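Local coordinates for protein HAD hydrolase, family IA, variant 3 (Entamoeba histolytica, PDB 6W04) that binds magnesium and is probably a hydrolase of the haloacid dehalogenase (HAD) superfamily, possibly acting in carbohydrate metabolism, at residues P145-D148 and I149-A153. Residues are numbered along the deposited sequence; the frame is centred on the assembly and turned at random.
Sequences PAPD and IYLKA
Leu151 reaches back to Pro147 where the loop, with a cis peptide bond before Pro145, becomes the first turn of helix 148-157. Its CB lies 3.7 Å from Asp148 O. With CG set opposite the carbonyl carbon (chi1 -58°), the branch point comes to 3.6 Å from Pro147 O, and CD1 ends 4.1 Å from Pro147 CB, an apolar contact at the pyrrolidine ring. Beside this side chain Pro147 O takes two backbone hydrogen bonds: a nearly straight one from Leu151 N (3.2 Å, 171°) and a more bent one from Tyr150 N (3.0 Å), which approaches from above the carbonyl plane. Lys152 N continues the helical pattern to Asp148 O at 2.9 Å. Ile149 N donates to a water (2.8 Å) that in turn donates to Ala146 O, joining the loop to the helix start. Ile149 CG2 lies over one face of the Tyr150 ring, offset toward its rim, while the Tyr150 hydroxyl bonds Glu168, which can bind magnesium in this protein although it does not hold the ion here. The helix start lies against strands 135-137 (Ile149 on Ile135) and 3-7 (Tyr150 on Leu5 and the magnesium ligand Asp7), while Pro147 touches Ser179 and Ala180 of helix 171-180.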
loop_
_atom_site.group_PDB
_atom_site.type_symbol
_atom_site.label_atom_id
_atom_site.label_comp_id
_atom_site.label_asym_id
_atom_site.label_seq_id
_atom_site.Cartn_x
_atom_site.Cartn_y
_atom_site.Cartn_z
ATOM N N PRO A 145 8.275 1.459 8.024
ATOM C CA PRO A 145 9.247 1.956 7.039
ATOM C C PRO A 145 10.519 1.133 6.852
ATOM O O PRO A 145 11.400 1.608 6.137
ATOM C CB PRO A 145 9.629 3.316 7.614
ATOM C CG PRO A 145 9.583 3.047 9.106
ATOM C CD PRO A 145 8.381 2.189 9.306
ATOM N N ALA A 146 10.660 -0.024 7.497
ATOM C CA ALA A 146 11.843 -0.836 7.235
ATOM C C ALA A 146 11.940 -1.140 5.736
ATOM O O ALA A 146 10.915 -1.210 5.048
ATOM C CB ALA A 146 11.813 -2.145 8.029
ATOM N N PRO A 147 13.164 -1.279 5.199
ATOM C CA PRO A 147 13.325 -1.609 3.767
ATOM C C PRO A 147 12.891 -3.018 3.386
ATOM O O PRO A 147 12.763 -3.301 2.184
ATOM C CB PRO A 147 14.837 -1.447 3.536
ATOM C CG PRO A 147 15.462 -1.651 4.907
ATOM C CD PRO A 147 14.464 -1.023 5.861
ATOM N N ASP A 148 12.663 -3.898 4.360
ATOM C CA ASP A 148 12.587 -5.335 4.092
ATOM C C ASP A 148 11.619 -5.673 2.957
ATOM O O ASP A 148 11.954 -6.450 2.058
ATOM C CB ASP A 148 12.176 -6.075 5.361
ATOM C CG ASP A 148 13.078 -5.771 6.538
ATOM O OD1 ASP A 148 13.829 -4.773 6.478
ATOM O OD2 ASP A 148 13.026 -6.534 7.525
ATOM N N ILE A 149 10.410 -5.100 2.978
ATOM C CA ILE A 149 9.397 -5.535 2.012
ATOM C C ILE A 149 9.830 -5.264 0.572
ATOM O O ILE A 149 9.502 -6.046 -0.335
ATOM C CB ILE A 149 8.025 -4.891 2.326
ATOM C CG1 ILE A 149 6.913 -5.620 1.577
ATOM C CG2 ILE A 149 7.972 -3.385 1.970
ATOM C CD1 ILE A 149 5.529 -5.129 1.978
ATOM N N TYR A 150 10.587 -4.193 0.323
ATOM C CA TYR A 150 10.948 -3.911 -1.066
ATOM C C TYR A 150 12.196 -4.664 -1.513
ATOM O O TYR A 150 12.293 -5.035 -2.691
ATOM C CB TYR A 150 11.097 -2.392 -1.294
ATOM C CG TYR A 150 9.728 -1.747 -1.350
ATOM C CD1 TYR A 150 8.785 -2.190 -2.274
ATOM C CD2 TYR A 150 9.354 -0.745 -0.449
ATOM C CE1 TYR A 150 7.516 -1.647 -2.330
ATOM C CE2 TYR A 150 8.064 -0.185 -0.494
ATOM C CZ TYR A 150 7.147 -0.654 -1.428
ATOM O OH TYR A 150 5.865 -0.126 -1.510
ATOM N N LEU A 151 13.146 -4.914 -0.603
ATOM C CA LEU A 151 14.225 -5.853 -0.906
ATOM C C LEU A 151 13.668 -7.229 -1.229
ATOM O O LEU A 151 14.150 -7.916 -2.141
ATOM C CB LEU A 151 15.184 -5.945 0.276
ATOM C CG LEU A 151 15.799 -4.602 0.649
ATOM C CD1 LEU A 151 16.612 -4.725 1.929
ATOM C CD2 LEU A 151 16.648 -4.098 -0.508
ATOM N N LYS A 152 12.653 -7.650 -0.476
ATOM C CA LYS A 152 12.015 -8.937 -0.717
ATOM C C LYS A 152 11.398 -8.989 -2.113
ATOM O O LYS A 152 11.554 -9.984 -2.837
ATOM C CB LYS A 152 10.964 -9.163 0.369
ATOM C CG LYS A 152 10.455 -10.555 0.538
ATOM C CD LYS A 152 9.778 -10.694 1.913
ATOM C CE LYS A 152 9.020 -12.032 2.064
ATOM N NZ LYS A 152 9.931 -13.214 2.136
ATOM N N ALA A 153 10.724 -7.908 -2.519
ATOM C CA ALA A 153 10.104 -7.861 -3.840
ATOM C C ALA A 153 11.148 -7.843 -4.952
ATOM O O ALA A 153 10.987 -8.522 -5.979
ATOM C CB ALA A 153 9.196 -6.636 -3.942
HETATM O O HOH W 1 9.357 -3.517 5.015
#